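Local coordinates for actin-related protein 8 (Homo sapiens, PDB 4FO0), which binds ATP with low basal ATPase activity and serves as a proposed core component of the INO80 chromatin remodeling complex, at residues Leu174-Ile185 and Glu216-Phe227. Sequence-based numbering, arbitrary orientation.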
loop_
_atom_site.group_PDB
_atom_site.type_symbol
_atom_site.label_atom_id
_atom_site.label_comp_id
_atom_site.label_asym_id
_atom_site.label_seq_id
_atom_site.Cartn_x
_atom_site.Cartn_y
_atom_site.Cartn_z
ATOM N N LEU A 174 -4.235 8.114 17.612
ATOM C CA LEU A 174 -4.426 6.875 18.345
ATOM C C LEU A 174 -5.903 6.632 18.632
ATOM O O LEU A 174 -6.373 5.500 18.587
ATOM C CB LEU A 174 -3.605 6.882 19.632
ATOM C CG LEU A 174 -2.120 6.611 19.399
ATOM C CD1 LEU A 174 -1.329 6.936 20.634
ATOM C CD2 LEU A 174 -1.929 5.162 19.035
ATOM N N ALA A 175 -6.646 7.692 18.906
ATOM C CA ALA A 175 -8.059 7.532 19.190
ATOM C C ALA A 175 -8.798 7.106 17.928
ATOM O O ALA A 175 -9.734 6.292 17.980
ATOM C CB ALA A 175 -8.629 8.806 19.739
ATOM N N ASP A 176 -8.355 7.648 16.797
ATOM C CA ASP A 176 -8.917 7.298 15.500
ATOM C C ASP A 176 -8.600 5.851 15.134
ATOM O O ASP A 176 -9.466 5.134 14.637
ATOM C CB ASP A 176 -8.422 8.258 14.415
ATOM C CG ASP A 176 -8.989 9.679 14.578
ATOM O OD1 ASP A 176 -9.900 9.858 15.418
ATOM O OD2 ASP A 176 -8.533 10.615 13.866
ATOM N N ILE A 177 -7.367 5.420 15.385
ATOM C CA ILE A 177 -7.002 4.026 15.171
ATOM C C ILE A 177 -7.912 3.131 15.979
ATOM O O ILE A 177 -8.483 2.181 15.452
ATOM C CB ILE A 177 -5.560 3.727 15.589
ATOM C CG1 ILE A 177 -4.603 4.556 14.743
ATOM C CG2 ILE A 177 -5.245 2.228 15.432
ATOM C CD1 ILE A 177 -4.865 4.398 13.309
ATOM N N GLU A 178 -8.058 3.448 17.259
ATOM C CA GLU A 178 -8.851 2.609 18.135
ATOM C C GLU A 178 -10.292 2.528 17.664
ATOM O O GLU A 178 -10.876 1.450 17.605
ATOM C CB GLU A 178 -8.801 3.100 19.572
ATOM C CG GLU A 178 -9.803 2.375 20.450
ATOM C CD GLU A 178 -9.530 2.541 21.930
ATOM O OE1 GLU A 178 -8.695 3.402 22.289
ATOM O OE2 GLU A 178 -10.150 1.803 22.731
ATOM N N VAL A 179 -10.868 3.668 17.325
ATOM C CA VAL A 179 -12.222 3.660 16.806
ATOM C C VAL A 179 -12.323 2.832 15.518
ATOM O O VAL A 179 -13.225 2.005 15.373
ATOM C CB VAL A 179 -12.750 5.079 16.587
ATOM C CG1 VAL A 179 -14.096 5.050 15.869
ATOM C CG2 VAL A 179 -12.873 5.789 17.920
ATOM N N ILE A 180 -11.398 3.044 14.588
ATOM C CA ILE A 180 -11.423 2.286 13.345
ATOM C C ILE A 180 -11.248 0.778 13.590
ATOM O O ILE A 180 -12.015 -0.033 13.072
ATOM C CB ILE A 180 -10.373 2.794 12.347
ATOM C CG1 ILE A 180 -10.660 4.244 11.950
ATOM C CG2 ILE A 180 -10.347 1.921 11.095
ATOM C CD1 ILE A 180 -9.554 4.859 11.093
ATOM N N TRP A 181 -10.251 0.404 14.384
ATOM C CA TRP A 181 -10.002 -1.004 14.649
ATOM C C TRP A 181 -11.121 -1.653 15.442
ATOM O O TRP A 181 -11.504 -2.778 15.159
ATOM C CB TRP A 181 -8.658 -1.224 15.350
ATOM C CG TRP A 181 -7.515 -0.872 14.477
ATOM C CD1 TRP A 181 -7.587 -0.294 13.241
ATOM C CD2 TRP A 181 -6.121 -1.050 14.757
ATOM N NE1 TRP A 181 -6.330 -0.103 12.736
ATOM C CE2 TRP A 181 -5.409 -0.553 13.647
ATOM C CE3 TRP A 181 -5.407 -1.572 15.839
ATOM C CZ2 TRP A 181 -4.014 -0.570 13.585
ATOM C CZ3 TRP A 181 -4.028 -1.596 15.775
ATOM C CH2 TRP A 181 -3.342 -1.095 14.657
ATOM N N SER A 182 -11.651 -0.946 16.431
ATOM C CA SER A 182 -12.729 -1.506 17.230
ATOM C C SER A 182 -13.984 -1.721 16.393
ATOM O O SER A 182 -14.609 -2.779 16.458
ATOM C CB SER A 182 -13.009 -0.611 18.417
ATOM O OG SER A 182 -11.790 -0.374 19.097
ATOM N N HIS A 183 -14.344 -0.723 15.597
ATOM C CA HIS A 183 -15.476 -0.844 14.684
ATOM C C HIS A 183 -15.363 -2.087 13.791
ATOM O O HIS A 183 -16.348 -2.781 13.557
ATOM C CB HIS A 183 -15.607 0.425 13.830
ATOM C CG HIS A 183 -16.665 0.342 12.776
ATOM N ND1 HIS A 183 -18.002 0.540 13.046
ATOM C CD2 HIS A 183 -16.583 0.072 11.449
ATOM C CE1 HIS A 183 -18.698 0.401 11.929
ATOM N NE2 HIS A 183 -17.861 0.119 10.945
ATOM N N ALA A 184 -14.164 -2.372 13.295
ATOM C CA ALA A 184 -13.994 -3.477 12.354
ATOM C C ALA A 184 -14.187 -4.817 13.047
ATOM O O ALA A 184 -14.783 -5.742 12.499
ATOM C CB ALA A 184 -12.646 -3.417 11.716
ATOM N N ILE A 185 -13.675 -4.913 14.261
ATOM C CA ILE A 185 -13.861 -6.101 15.070
ATOM C C ILE A 185 -15.330 -6.398 15.413
ATOM O O ILE A 185 -15.751 -7.539 15.298
ATOM C CB ILE A 185 -12.993 -6.040 16.327
ATOM C CG1 ILE A 185 -11.527 -6.159 15.923
ATOM C CG2 ILE A 185 -13.342 -7.160 17.275
ATOM C CD1 ILE A 185 -10.606 -5.497 16.885
ATOM N N GLU A 216 3.057 2.901 21.697
ATOM C CA GLU A 216 1.712 3.435 21.865
ATOM C C GLU A 216 0.612 2.499 21.383
ATOM O O GLU A 216 -0.464 2.436 21.978
ATOM C CB GLU A 216 1.584 4.755 21.106
ATOM C CG GLU A 216 2.380 5.900 21.694
ATOM C CD GLU A 216 1.775 6.418 22.980
ATOM O OE1 GLU A 216 0.653 5.981 23.325
ATOM O OE2 GLU A 216 2.422 7.259 23.642
ATOM N N LEU A 217 0.872 1.805 20.284
ATOM C CA LEU A 217 -0.121 0.938 19.668
ATOM C C LEU A 217 -0.323 -0.279 20.542
ATOM O O LEU A 217 -1.450 -0.666 20.857
ATOM C CB LEU A 217 0.346 0.501 18.277
ATOM C CG LEU A 217 0.231 1.586 17.205
ATOM C CD1 LEU A 217 0.924 1.144 15.920
ATOM C CD2 LEU A 217 -1.233 1.938 16.949
ATOM N N VAL A 218 0.792 -0.887 20.916
ATOM C CA VAL A 218 0.785 -1.970 21.870
ATOM C C VAL A 218 0.013 -1.552 23.114
ATOM O O VAL A 218 -0.828 -2.296 23.621
ATOM C CB VAL A 218 2.206 -2.338 22.283
ATOM C CG1 VAL A 218 2.168 -3.308 23.451
ATOM C CG2 VAL A 218 2.964 -2.914 21.094
ATOM N N ASN A 219 0.287 -0.352 23.609
ATOM C CA ASN A 219 -0.432 0.100 24.785
ATOM C C ASN A 219 -1.922 0.157 24.492
ATOM O O ASN A 219 -2.753 -0.227 25.311
ATOM C CB ASN A 219 0.093 1.443 25.288
ATOM C CG ASN A 219 -0.626 1.901 26.537
ATOM O OD1 ASN A 219 -0.388 1.392 27.635
ATOM N ND2 ASN A 219 -1.528 2.853 26.373
ATOM N N MET A 220 -2.250 0.613 23.295
ATOM C CA MET A 220 -3.634 0.723 22.901
ATOM C C MET A 220 -4.278 -0.664 22.853
ATOM O O MET A 220 -5.343 -0.876 23.430
ATOM C CB MET A 220 -3.760 1.445 21.556
ATOM C CG MET A 220 -5.192 1.593 21.122
ATOM S SD MET A 220 -5.428 1.799 19.358
ATOM C CE MET A 220 -4.445 0.462 18.677
ATOM N N ILE A 221 -3.636 -1.603 22.166
ATOM C CA ILE A 221 -4.159 -2.967 22.066
ATOM C C ILE A 221 -4.449 -3.603 23.428
ATOM O O ILE A 221 -5.538 -4.124 23.675
ATOM C CB ILE A 221 -3.171 -3.902 21.356
ATOM C CG1 ILE A 221 -2.910 -3.431 19.930
ATOM C CG2 ILE A 221 -3.729 -5.299 21.343
ATOM C CD1 ILE A 221 -4.169 -3.300 19.146
ATOM N N LEU A 222 -3.452 -3.569 24.305
ATOM C CA LEU A 222 -3.542 -4.233 25.595
ATOM C C LEU A 222 -4.401 -3.472 26.607
ATOM O O LEU A 222 -5.334 -4.033 27.189
ATOM C CB LEU A 222 -2.133 -4.475 26.154
ATOM C CG LEU A 222 -1.313 -5.475 25.340
ATOM C CD1 LEU A 222 0.042 -5.667 25.958
ATOM C CD2 LEU A 222 -2.045 -6.803 25.231
ATOM N N MET A 223 -4.094 -2.192 26.797
ATOM C CA MET A 223 -4.733 -1.394 27.838
ATOM C C MET A 223 -6.084 -0.784 27.445
ATOM O O MET A 223 -7.024 -0.799 28.227
ATOM C CB MET A 223 -3.784 -0.292 28.339
ATOM C CG MET A 223 -2.492 -0.783 28.990
ATOM S SD MET A 223 -2.701 -2.067 30.264
ATOM C CE MET A 223 -3.021 -3.489 29.230
ATOM N N LYS A 224 -6.181 -0.233 26.245
ATOM C CA LYS A 224 -7.394 0.479 25.851
ATOM C C LYS A 224 -8.446 -0.448 25.234
ATOM O O LYS A 224 -9.633 -0.287 25.464
ATOM C CB LYS A 224 -7.056 1.600 24.863
ATOM C CG LYS A 224 -6.176 2.690 25.423
ATOM C CD LYS A 224 -7.019 3.810 26.006
ATOM C CE LYS A 224 -6.148 4.966 26.473
ATOM N NZ LYS A 224 -5.256 5.467 25.384
ATOM N N MET A 225 -8.010 -1.411 24.433
ATOM C CA MET A 225 -8.960 -2.249 23.720
ATOM C C MET A 225 -9.282 -3.538 24.483
ATOM O O MET A 225 -10.386 -4.075 24.362
ATOM C CB MET A 225 -8.450 -2.571 22.322
ATOM C CG MET A 225 -8.656 -1.466 21.312
ATOM S SD MET A 225 -7.901 -1.924 19.745
ATOM C CE MET A 225 -9.293 -2.576 18.837
ATOM N N GLY A 226 -8.320 -4.039 25.254
ATOM C CA GLY A 226 -8.593 -5.131 26.165
ATOM C C GLY A 226 -8.174 -6.529 25.761
ATOM O O GLY A 226 -8.636 -7.506 26.354
ATOM N N PHE A 227 -7.313 -6.634 24.755
ATOM C CA PHE A 227 -6.694 -7.906 24.430
ATOM C C PHE A 227 -5.859 -8.343 25.613
ATOM O O PHE A 227 -5.350 -7.506 26.346
ATOM C CB PHE A 227 -5.778 -7.747 23.237
ATOM C CG PHE A 227 -6.494 -7.664 21.941
ATOM C CD1 PHE A 227 -6.704 -8.806 21.180
ATOM C CD2 PHE A 227 -6.951 -6.446 21.470
ATOM C CE1 PHE A 227 -7.363 -8.740 19.969
ATOM C CE2 PHE A 227 -7.614 -6.368 20.263
ATOM C CZ PHE A 227 -7.820 -7.526 19.509
#
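The indole of Trp181 meets the helix of Glu216-Met225 with its six-membered ring. Ile221 CD1 lies at the ring edge, in plane, 3.8 Å from Trp181 CZ3. Met220 CE comes in obliquely, 3.6 Å from Trp181 CZ3. Ile177 CG2, from the same helix as the indole, lies over the centre of one face. Another ring, that of Phe227, receives Ile185 CD1 at its edge.

The helices pack knobs-into-holes, with axes crossing at -52°. Trp181 fits among Leu217, Met220, Ile221 and Met225. Met220 in turn enters a hole formed by Leu174, Ile177, Glu178 and Trp181. Its chain bends at the last torsion (chi3 49°), which turns CE to the indole while SD rests 3.6 Å from Glu178 CB. Met225 CE packs against Trp181 CB and Ile185 CD1.

Glu178 extends past Met225 and crosses Lys224; its OE1 is 3.5 Å from Lys224 CB. The charged ends stay apart, with Glu178 OE1 5.1 Å from Lys224 NZ. An alanine at Glu178 would keep the CB contact with Met220 but would probably leave Lys224 CB and Met225 CG without their cover.

Both helices belong to the actin fold. They pack side by side on strand 200-205, where Trp181 and Leu217 both touch Leu203. Trp181 NE1 hydrogen-bonds His42 of strand 38-47, and helix 574-580 packs against Val218 and Leu222.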